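Long-range contacts in beta-lactamase/D-alanine Carboxypeptidase (Yersinia pestis, PDB 3RJU), which probably acts as a serine hydrolase of the beta-lactamase/D-alanine carboxypeptidase family, cleaving beta-lactam or D-alanyl peptide substrates through an acyl-enzyme: residues A277-V288 with K293-T303; I80-Y90 with L166-A175. All coordinates share one frame; numbering follows the deposited sequence.

Following the chain from its N terminus, the loop that leaves helix 64-77 comes first, and interaction 2 brings it against residues 166-175 of helix 162-175, closing a loop of 75 intervening residues that includes helices 108-113 and 137-144. Only after that loop is complete does interaction 1 begin: four residues separate 277-288 from 293-303, and the chain returns through a turn at Lys293-Leu296 to lay strand 299-306 beside strand 288-290 in the large antiparallel sheet. The two contacts therefore follow in series, neither nesting nor crossing. Their centres lie about 27 Å apart, one in the helical region and one in the sheet, yet Leu285 and Leu83 pack together between them.

Interaction 1: A277-V288 with K293-T303; sequences AGQADALGLGWV and KADLPGIMQKT
Gln301 sets its CG between its own backbone N and carbonyl carbon (chi1 55°) and bends again at chi2, which lays the side chain alongside Val288, both pointing the same way, with NE2 3.6 Å from Val288 CG1. Their backbones form an antiparallel hydrogen-bonded pair: Val288 N to Gln301 O is 2.9 Å, Gln301 N to Val288 O 2.8 Å. Gln301 NE2 also donates to a water that accepts from Ala277 N and donates to Gly278 O, so the loop before strand 282-284 is tied to strand 299-306. Met300 (selenomethionine), curled by three torsions near -70°, crosses Trp287 at about a right angle and brings CE 3.5 Å from Trp287 CB; the indole also meets Phe243 edge-to-face.

At the outer end, Lys293 bends at chi3 so that NZ reaches the syn lone pair of Asp281 OD2 at 2.8 Å, a salt bridge. Ala291 N donates to the same oxygen, while Gln279 NE2, with OD1 in its amide plane, binds Asp281 OD1 at 2.9 Å in a nearly straight bond (170°). With both oxygens engaged, the carboxylate is held against rotation and probably stays ionised. The paired strand carries Lys302, bonded to Tyr159 OH, and Thr303, whose OG1 binds citrate; the sequence is consistent with the K(T/S)G motif of this family, so the strand probably borders the active site.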
loop_
_atom_site.group_PDB
_atom_site.type_symbol
_atom_site.label_atom_id
_atom_site.label_comp_id
_atom_site.label_asym_id
_atom_site.label_seq_id
_atom_site.Cartn_x
_atom_site.Cartn_y
_atom_site.Cartn_z
ATOM N N ALA A 277 2.402 -11.387 5.244
ATOM C CA ALA A 277 1.117 -12.067 5.120
ATOM C C ALA A 277 1.284 -13.504 4.615
ATOM O O ALA A 277 0.304 -14.181 4.304
ATOM C CB ALA A 277 0.206 -11.290 4.196
ATOM N N GLY A 278 2.531 -13.955 4.536
ATOM C CA GLY A 278 2.846 -15.293 4.061
ATOM C C GLY A 278 3.993 -15.197 3.068
ATOM O O GLY A 278 4.377 -14.095 2.667
ATOM N N GLN A 279 4.553 -16.332 2.658
ATOM C CA GLN A 279 5.723 -16.303 1.786
ATOM C C GLN A 279 5.445 -15.582 0.478
ATOM O O GLN A 279 4.468 -15.889 -0.213
ATOM C CB GLN A 279 6.196 -17.717 1.478
ATOM C CG GLN A 279 7.348 -17.774 0.498
ATOM C CD GLN A 279 7.891 -19.181 0.366
ATOM O OE1 GLN A 279 8.461 -19.733 1.315
ATOM N NE2 GLN A 279 7.684 -19.787 -0.803
ATOM N N ALA A 280 6.325 -14.632 0.152
ATOM C CA ALA A 280 6.265 -13.918 -1.107
ATOM C C ALA A 280 6.897 -14.775 -2.182
ATOM O O ALA A 280 8.101 -15.043 -2.151
ATOM C CB ALA A 280 7.011 -12.581 -1.005
ATOM N N ASP A 281 6.091 -15.218 -3.134
ATOM C CA ASP A 281 6.623 -16.020 -4.235
ATOM C C ASP A 281 7.119 -15.188 -5.420
ATOM O O ASP A 281 7.972 -15.642 -6.201
ATOM C CB ASP A 281 5.600 -17.062 -4.654
ATOM C CG ASP A 281 5.376 -18.080 -3.566
ATOM O OD1 ASP A 281 6.389 -18.645 -3.101
ATOM O OD2 ASP A 281 4.216 -18.280 -3.144
ATOM N N ALA A 282 6.601 -13.967 -5.550
ATOM C CA ALA A 282 7.121 -13.032 -6.549
ATOM C C ALA A 282 6.865 -11.621 -6.082
ATOM O O ALA A 282 5.891 -11.364 -5.357
ATOM C CB ALA A 282 6.511 -13.284 -7.952
ATOM N N LEU A 283 7.753 -10.706 -6.469
ATOM C CA LEU A 283 7.604 -9.303 -6.114
ATOM C C LEU A 283 7.246 -8.504 -7.354
ATOM O O LEU A 283 7.884 -8.661 -8.418
ATOM C CB LEU A 283 8.917 -8.758 -5.540
ATOM C CG LEU A 283 9.525 -9.495 -4.343
ATOM C CD1 LEU A 283 10.701 -8.707 -3.762
ATOM C CD2 LEU A 283 8.489 -9.800 -3.294
ATOM N N GLY A 284 6.229 -7.656 -7.231
ATOM C CA GLY A 284 5.903 -6.721 -8.285
ATOM C C GLY A 284 6.254 -5.303 -7.875
ATOM O O GLY A 284 7.203 -5.057 -7.107
ATOM N N LEU A 285 5.467 -4.366 -8.380
ATOM C CA LEU A 285 5.642 -2.957 -8.106
ATOM C C LEU A 285 4.809 -2.676 -6.859
ATOM O O LEU A 285 3.633 -2.278 -6.940
ATOM C CB LEU A 285 5.156 -2.137 -9.310
ATOM C CG LEU A 285 5.804 -2.577 -10.648
ATOM C CD1 LEU A 285 5.226 -1.810 -11.836
ATOM C CD2 LEU A 285 7.365 -2.494 -10.625
ATOM N N GLY A 286 5.409 -2.951 -5.704
ATOM C CA GLY A 286 4.704 -2.884 -4.434
ATOM C C GLY A 286 3.893 -4.143 -4.169
ATOM O O GLY A 286 3.975 -4.718 -3.088
ATOM N N TRP A 287 3.076 -4.546 -5.138
ATOM C CA TRP A 287 2.299 -5.779 -5.035
ATOM C C TRP A 287 3.207 -6.957 -4.723
ATOM O O TRP A 287 4.346 -7.030 -5.204
ATOM C CB TRP A 287 1.583 -6.063 -6.357
ATOM C CG TRP A 287 0.506 -5.092 -6.660
ATOM C CD1 TRP A 287 0.582 -3.978 -7.478
ATOM C CD2 TRP A 287 -0.838 -5.129 -6.157
ATOM N NE1 TRP A 287 -0.643 -3.325 -7.489
ATOM C CE2 TRP A 287 -1.521 -4.013 -6.690
ATOM C CE3 TRP A 287 -1.526 -5.992 -5.284
ATOM C CZ2 TRP A 287 -2.864 -3.757 -6.408
ATOM C CZ3 TRP A 287 -2.855 -5.732 -5.007
ATOM C CH2 TRP A 287 -3.510 -4.622 -5.565
ATOM N N VAL A 288 2.674 -7.892 -3.944
ATOM C CA VAL A 288 3.351 -9.126 -3.618
ATOM C C VAL A 288 2.459 -10.277 -4.047
ATOM O O VAL A 288 1.256 -10.273 -3.748
ATOM C CB VAL A 288 3.626 -9.220 -2.103
ATOM C CG1 VAL A 288 4.143 -10.639 -1.702
ATOM C CG2 VAL A 288 4.622 -8.138 -1.688
ATOM N N LYS A 293 -1.149 -22.513 -2.453
ATOM C CA LYS A 293 -0.542 -23.500 -1.575
ATOM C C LYS A 293 -1.482 -23.738 -0.422
ATOM O O LYS A 293 -2.277 -22.874 -0.088
ATOM C CB LYS A 293 0.800 -23.003 -1.053
ATOM C CG LYS A 293 0.700 -21.824 -0.095
ATOM C CD LYS A 293 2.073 -21.173 0.105
ATOM C CE LYS A 293 2.610 -20.593 -1.216
ATOM N NZ LYS A 293 3.986 -20.099 -1.062
ATOM N N ALA A 294 -1.352 -24.931 0.155
ATOM C CA ALA A 294 -2.340 -25.464 1.065
ATOM C C ALA A 294 -3.688 -25.370 0.367
ATOM O O ALA A 294 -3.865 -25.861 -0.754
ATOM C CB ALA A 294 -2.340 -24.678 2.367
ATOM N N ASP A 295 -4.626 -24.713 1.030
ATOM C CA ASP A 295 -5.954 -24.514 0.486
ATOM C C ASP A 295 -6.158 -23.063 0.072
ATOM O O ASP A 295 -7.297 -22.596 -0.017
ATOM C CB ASP A 295 -6.983 -24.883 1.543
ATOM C CG ASP A 295 -6.499 -24.575 2.937
ATOM O OD1 ASP A 295 -6.302 -23.379 3.241
ATOM O OD2 ASP A 295 -6.302 -25.527 3.724
ATOM N N LEU A 296 -5.063 -22.345 -0.173
ATOM C CA LEU A 296 -5.190 -20.950 -0.575
ATOM C C LEU A 296 -4.927 -20.808 -2.073
ATOM O O LEU A 296 -4.098 -21.527 -2.636
ATOM C CB LEU A 296 -4.210 -20.071 0.196
ATOM C CG LEU A 296 -4.385 -20.001 1.713
ATOM C CD1 LEU A 296 -3.299 -19.121 2.322
ATOM C CD2 LEU A 296 -5.785 -19.492 2.106
ATOM N N PRO A 297 -5.648 -19.890 -2.731
ATOM C CA PRO A 297 -5.397 -19.618 -4.148
ATOM C C PRO A 297 -4.185 -18.703 -4.332
ATOM O O PRO A 297 -3.620 -18.245 -3.338
ATOM C CB PRO A 297 -6.670 -18.897 -4.582
ATOM C CG PRO A 297 -7.108 -18.151 -3.352
ATOM C CD PRO A 297 -6.752 -19.069 -2.191
ATOM N N GLY A 298 -3.779 -18.470 -5.577
ATOM C CA GLY A 298 -2.747 -17.487 -5.863
ATOM C C GLY A 298 -3.333 -16.118 -5.606
ATOM O O GLY A 298 -4.411 -15.792 -6.106
ATOM N N ILE A 299 -2.625 -15.325 -4.811
ATOM C CA ILE A 299 -3.148 -14.075 -4.302
ATOM C C ILE A 299 -2.165 -12.941 -4.553
ATOM O O ILE A 299 -0.966 -13.081 -4.297
ATOM C CB ILE A 299 -3.401 -14.205 -2.771
ATOM C CG1 ILE A 299 -4.616 -15.120 -2.512
ATOM C CG2 ILE A 299 -3.581 -12.819 -2.114
ATOM C CD1 ILE A 299 -4.772 -15.540 -1.048
HETATM N N MSE A 300 -2.683 -11.831 -5.076
HETATM C CA MSE A 300 -1.958 -10.570 -5.174
HETATM C C MSE A 300 -2.342 -9.754 -3.953
HETATM O O MSE A 300 -3.539 -9.544 -3.698
HETATM C CB MSE A 300 -2.383 -9.797 -6.435
HETATM C CG MSE A 300 -1.936 -10.429 -7.715
HETATM SE SE MSE A 300 -0.006 -10.298 -7.931
HETATM C CE MSE A 300 0.107 -8.455 -8.415
ATOM N N GLN A 301 -1.348 -9.265 -3.218
ATOM C CA GLN A 301 -1.647 -8.613 -1.951
ATOM C C GLN A 301 -0.673 -7.507 -1.560
ATOM O O GLN A 301 0.406 -7.349 -2.157
ATOM C CB GLN A 301 -1.795 -9.662 -0.819
ATOM C CG GLN A 301 -0.610 -10.624 -0.635
ATOM C CD GLN A 301 0.543 -10.066 0.236
ATOM O OE1 GLN A 301 0.606 -8.871 0.550
ATOM N NE2 GLN A 301 1.438 -10.945 0.637
ATOM N N LYS A 302 -1.086 -6.714 -0.574
ATOM C CA LYS A 302 -0.199 -5.742 0.059
ATOM C C LYS A 302 -0.636 -5.576 1.507
ATOM O O LYS A 302 -1.834 -5.519 1.794
ATOM C CB LYS A 302 -0.254 -4.378 -0.636
ATOM C CG LYS A 302 0.707 -3.342 -0.006
ATOM C CD LYS A 302 2.180 -3.716 -0.268
ATOM C CE LYS A 302 3.170 -2.854 0.538
ATOM N NZ LYS A 302 3.376 -3.375 1.927
ATOM N N THR A 303 0.349 -5.527 2.398
ATOM C CA THR A 303 0.137 -5.336 3.824
ATOM C C THR A 303 0.452 -3.887 4.223
ATOM O O THR A 303 1.208 -3.178 3.548
ATOM C CB THR A 303 1.088 -6.244 4.633
ATOM O OG1 THR A 303 2.447 -5.983 4.232
ATOM C CG2 THR A 303 0.791 -7.708 4.392
HETATM O O HOH W 1 3.658 -11.423 2.487
HETATM O O HOH W 2 2.688 -17.929 0.565
HETATM O O HOH W 3 5.495 -21.576 -3.469
#

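Interaction 2: I80-Y90 with L166-A175; sequences IVKLTDPLKKY and LLADALSRAA. With GOL (glycerol), chain C.
Tyr90 lies obliquely over the helix, its CB against Ala170 and the CD1-CE1 side of its ring leaning on Ala174. CE1 comes 3.4 Å from Ala174 CB, and Tyr90 CB is 3.8 Å from Ala170 CB, so two alanines one turn apart let the aromatic residue settle close to the helix backbone. Val81 CG1 approaches Ala174 CB to 3.3 Å, a tighter fit than ordinary carbon contact, and Ile80 lays CG2 over the Ala174 carbonyl.

Nearer the start of the helix, Leu87 has CG anti to its backbone N (chi1 175°), a choice that carries CD1 to Ala170 CB and sets CD2 4.3 Å from Leu166 CB. Trp141 of helix 137-144 touches both leucines, and Leu108 of helix 108-113 touches both Val81 and Ala170.

The phenol is steered from within its own loop. Tyr90 OH donates to Asp85 OD2 at 2.5 Å and receives Lys89 NZ, while Lys89 CG rests over one ring face, offset toward the rim. Lys82 N donates to the same Asp85 oxygen, reaching it from the face of the carboxylate opposite to Tyr90 OH.

At the outer edge chi1 sets Arg173 CG beside Tyr90 O, and bends at chi2 and chi3 swing NE and NH2 round to glycerol O3 and O2; O3 in turn donates to Tyr90 O at 2.7 Å. The glycerol, probably from the crystallisation liquor, thus bridges helix and loop, as does a water donating to Ile80 O (2.8 Å) and, weakly, to Ala174 O. Direct contact between the segments is apolar, whereas the Tyr90 hydroxyl and Asp85 OD2 are paired within the loop: hydrogen bonds through Asp85 OD2 tie the Lys82 turn to Tyr90, and close alanine packing joins the loop to helix 162-175.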
loop_
_atom_site.group_PDB
_atom_site.type_symbol
_atom_site.label_atom_id
_atom_site.label_comp_id
_atom_site.label_asym_id
_atom_site.label_seq_id
_atom_site.Cartn_x
_atom_site.Cartn_y
_atom_site.Cartn_z
ATOM N N ILE A 80 6.641 9.956 -19.647
ATOM C CA ILE A 80 7.269 10.921 -18.730
ATOM C C ILE A 80 8.412 10.330 -17.883
ATOM O O ILE A 80 9.384 11.021 -17.545
ATOM C CB ILE A 80 6.206 11.582 -17.829
ATOM C CG1 ILE A 80 5.306 12.500 -18.680
ATOM C CG2 ILE A 80 6.861 12.336 -16.680
ATOM C CD1 ILE A 80 4.092 13.003 -17.950
ATOM N N VAL A 81 8.300 9.050 -17.547
ATOM C CA VAL A 81 9.430 8.302 -16.978
ATOM C C VAL A 81 9.522 6.970 -17.678
ATOM O O VAL A 81 8.620 6.601 -18.429
ATOM C CB VAL A 81 9.295 8.032 -15.450
ATOM C CG1 VAL A 81 9.131 9.330 -14.677
ATOM C CG2 VAL A 81 8.154 7.042 -15.146
ATOM N N LYS A 82 10.620 6.264 -17.432
ATOM C CA LYS A 82 10.744 4.847 -17.756
ATOM C C LYS A 82 11.037 4.119 -16.451
ATOM O O LYS A 82 11.759 4.650 -15.592
ATOM C CB LYS A 82 11.897 4.608 -18.728
ATOM C CG LYS A 82 11.701 5.219 -20.096
ATOM C CD LYS A 82 12.937 4.954 -20.927
ATOM C CE LYS A 82 12.775 5.400 -22.366
ATOM N NZ LYS A 82 14.006 5.064 -23.150
ATOM N N LEU A 83 10.493 2.912 -16.296
ATOM C CA LEU A 83 10.787 2.104 -15.114
ATOM C C LEU A 83 12.283 1.894 -14.936
ATOM O O LEU A 83 12.767 1.692 -13.817
ATOM C CB LEU A 83 10.093 0.747 -15.174
ATOM C CG LEU A 83 8.723 0.698 -14.487
ATOM C CD1 LEU A 83 7.769 1.746 -15.032
ATOM C CD2 LEU A 83 8.152 -0.702 -14.609
ATOM N N THR A 84 13.016 1.925 -16.041
ATOM C CA THR A 84 14.457 1.688 -16.010
ATOM C C THR A 84 15.300 2.954 -15.790
ATOM O O THR A 84 16.534 2.885 -15.763
ATOM C CB THR A 84 14.906 1.005 -17.296
ATOM O OG1 THR A 84 14.364 1.724 -18.404
ATOM C CG2 THR A 84 14.396 -0.435 -17.340
ATOM N N ASP A 85 14.656 4.110 -15.634
ATOM C CA ASP A 85 15.420 5.341 -15.426
ATOM C C ASP A 85 16.190 5.245 -14.129
ATOM O O ASP A 85 15.640 4.858 -13.092
ATOM C CB ASP A 85 14.502 6.553 -15.286
ATOM C CG ASP A 85 13.937 7.023 -16.606
ATOM O OD1 ASP A 85 14.504 6.672 -17.661
ATOM O OD2 ASP A 85 12.933 7.764 -16.577
ATOM N N PRO A 86 17.458 5.634 -14.160
ATOM C CA PRO A 86 18.196 5.793 -12.898
ATOM C C PRO A 86 17.528 6.841 -12.014
ATOM O O PRO A 86 17.060 7.868 -12.520
ATOM C CB PRO A 86 19.553 6.305 -13.365
ATOM C CG PRO A 86 19.697 5.736 -14.756
ATOM C CD PRO A 86 18.320 5.811 -15.347
ATOM N N LEU A 87 17.462 6.583 -10.710
ATOM C CA LEU A 87 16.996 7.607 -9.791
ATOM C C LEU A 87 17.770 8.915 -10.002
ATOM O O LEU A 87 17.211 10.003 -9.877
ATOM C CB LEU A 87 17.142 7.138 -8.346
ATOM C CG LEU A 87 16.792 8.161 -7.263
ATOM C CD1 LEU A 87 15.344 8.586 -7.400
ATOM C CD2 LEU A 87 17.035 7.568 -5.879
ATOM N N LYS A 88 19.053 8.815 -10.328
ATOM C CA LYS A 88 19.880 10.010 -10.468
ATOM C C LYS A 88 19.436 10.919 -11.623
ATOM O O LYS A 88 19.855 12.070 -11.697
ATOM C CB LYS A 88 21.364 9.642 -10.595
ATOM C CG LYS A 88 21.747 9.017 -11.918
ATOM C CD LYS A 88 23.219 9.290 -12.232
ATOM C CE LYS A 88 24.166 8.554 -11.288
ATOM N NZ LYS A 88 24.296 7.087 -11.571
ATOM N N LYS A 89 18.581 10.413 -12.511
ATOM C CA LYS A 89 18.012 11.257 -13.568
ATOM C C LYS A 89 17.112 12.349 -13.000
ATOM O O LYS A 89 16.958 13.427 -13.606
ATOM C CB LYS A 89 17.225 10.412 -14.570
ATOM C CG LYS A 89 16.689 11.156 -15.760
ATOM C CD LYS A 89 16.263 10.166 -16.842
ATOM C CE LYS A 89 15.756 10.890 -18.092
ATOM N NZ LYS A 89 14.485 11.633 -17.787
ATOM N N TYR A 90 16.518 12.064 -11.840
ATOM C CA TYR A 90 15.530 12.945 -11.224
ATOM C C TYR A 90 16.041 13.568 -9.934
ATOM O O TYR A 90 15.256 14.000 -9.089
ATOM C CB TYR A 90 14.207 12.186 -11.012
ATOM C CG TYR A 90 13.725 11.623 -12.316
ATOM C CD1 TYR A 90 13.265 12.467 -13.313
ATOM C CD2 TYR A 90 13.780 10.255 -12.578
ATOM C CE1 TYR A 90 12.858 11.976 -14.531
ATOM C CE2 TYR A 90 13.359 9.741 -13.807
ATOM C CZ TYR A 90 12.907 10.614 -14.776
ATOM O OH TYR A 90 12.498 10.161 -16.000
ATOM N N LEU A 166 11.632 8.248 -1.919
ATOM C CA LEU A 166 12.509 8.710 -3.000
ATOM C C LEU A 166 11.840 8.516 -4.370
ATOM O O LEU A 166 11.989 9.347 -5.251
ATOM C CB LEU A 166 13.875 8.017 -2.969
ATOM C CG LEU A 166 14.764 8.393 -1.771
ATOM C CD1 LEU A 166 15.969 7.456 -1.666
ATOM C CD2 LEU A 166 15.223 9.856 -1.837
ATOM N N LEU A 167 11.121 7.413 -4.547
ATOM C CA LEU A 167 10.387 7.185 -5.786
ATOM C C LEU A 167 9.351 8.285 -6.009
ATOM O O LEU A 167 9.243 8.841 -7.112
ATOM C CB LEU A 167 9.712 5.815 -5.775
ATOM C CG LEU A 167 8.864 5.454 -6.993
ATOM C CD1 LEU A 167 9.665 5.554 -8.300
ATOM C CD2 LEU A 167 8.268 4.049 -6.818
ATOM N N ALA A 168 8.585 8.609 -4.969
ATOM C CA ALA A 168 7.581 9.665 -5.093
ATOM C C ALA A 168 8.260 10.970 -5.466
ATOM O O ALA A 168 7.760 11.690 -6.325
ATOM C CB ALA A 168 6.791 9.841 -3.793
ATOM N N ASP A 169 9.407 11.250 -4.844
ATOM C CA ASP A 169 10.168 12.471 -5.150
ATOM C C ASP A 169 10.541 12.505 -6.643
ATOM O O ASP A 169 10.452 13.557 -7.314
ATOM C CB ASP A 169 11.465 12.544 -4.340
ATOM C CG ASP A 169 11.239 12.570 -2.820
ATOM O OD1 ASP A 169 10.120 12.891 -2.344
ATOM O OD2 ASP A 169 12.209 12.268 -2.090
ATOM N N ALA A 170 10.992 11.362 -7.150
ATOM C CA ALA A 170 11.439 11.277 -8.534
ATOM C C ALA A 170 10.264 11.493 -9.479
ATOM O O ALA A 170 10.382 12.196 -10.489
ATOM C CB ALA A 170 12.088 9.912 -8.789
ATOM N N LEU A 171 9.128 10.880 -9.149
ATOM C CA LEU A 171 7.942 10.988 -9.983
ATOM C C LEU A 171 7.448 12.434 -10.047
ATOM O O LEU A 171 7.061 12.933 -11.116
ATOM C CB LEU A 171 6.843 10.070 -9.464
ATOM C CG LEU A 171 7.195 8.580 -9.481
ATOM C CD1 LEU A 171 6.026 7.769 -8.908
ATOM C CD2 LEU A 171 7.534 8.103 -10.915
ATOM N N SER A 172 7.475 13.105 -8.897
ATOM C CA SER A 172 7.123 14.523 -8.820
ATOM C C SER A 172 8.062 15.368 -9.689
ATOM O O SER A 172 7.609 16.272 -10.428
ATOM C CB SER A 172 7.182 14.990 -7.364
ATOM O OG SER A 172 6.995 16.401 -7.266
ATOM N N ARG A 173 9.364 15.102 -9.589
ATOM C CA ARG A 173 10.334 15.851 -10.395
ATOM C C ARG A 173 10.095 15.606 -11.885
ATOM O O ARG A 173 10.086 16.546 -12.669
ATOM C CB ARG A 173 11.768 15.479 -10.005
ATOM C CG ARG A 173 12.866 16.096 -10.873
ATOM C CD ARG A 173 12.980 17.585 -10.631
ATOM N NE ARG A 173 13.293 17.881 -9.238
ATOM C CZ ARG A 173 13.321 19.110 -8.717
ATOM N NH1 ARG A 173 13.058 20.169 -9.480
ATOM N NH2 ARG A 173 13.610 19.282 -7.429
ATOM N N ALA A 174 9.893 14.345 -12.267
ATOM C CA ALA A 174 9.675 13.986 -13.669
ATOM C C ALA A 174 8.434 14.678 -14.240
ATOM O O ALA A 174 8.446 15.195 -15.373
ATOM C CB ALA A 174 9.546 12.468 -13.806
ATOM N N ALA A 175 7.363 14.702 -13.448
ATOM C CA ALA A 175 6.096 15.272 -13.897
ATOM C C ALA A 175 6.096 16.795 -13.797
ATOM O O ALA A 175 5.301 17.459 -14.450
ATOM C CB ALA A 175 4.930 14.686 -13.106
HETATM C C1 GOL C . 14.634 16.540 -4.303
HETATM O O1 GOL C . 14.201 17.731 -3.672
HETATM C C2 GOL C . 13.553 16.049 -5.259
HETATM O O2 GOL C . 12.907 17.175 -5.808
HETATM C C3 GOL C . 14.138 15.210 -6.390
HETATM O O3 GOL C . 14.380 16.036 -7.513
HETATM O O HOH W 4 9.951 13.748 -17.956
#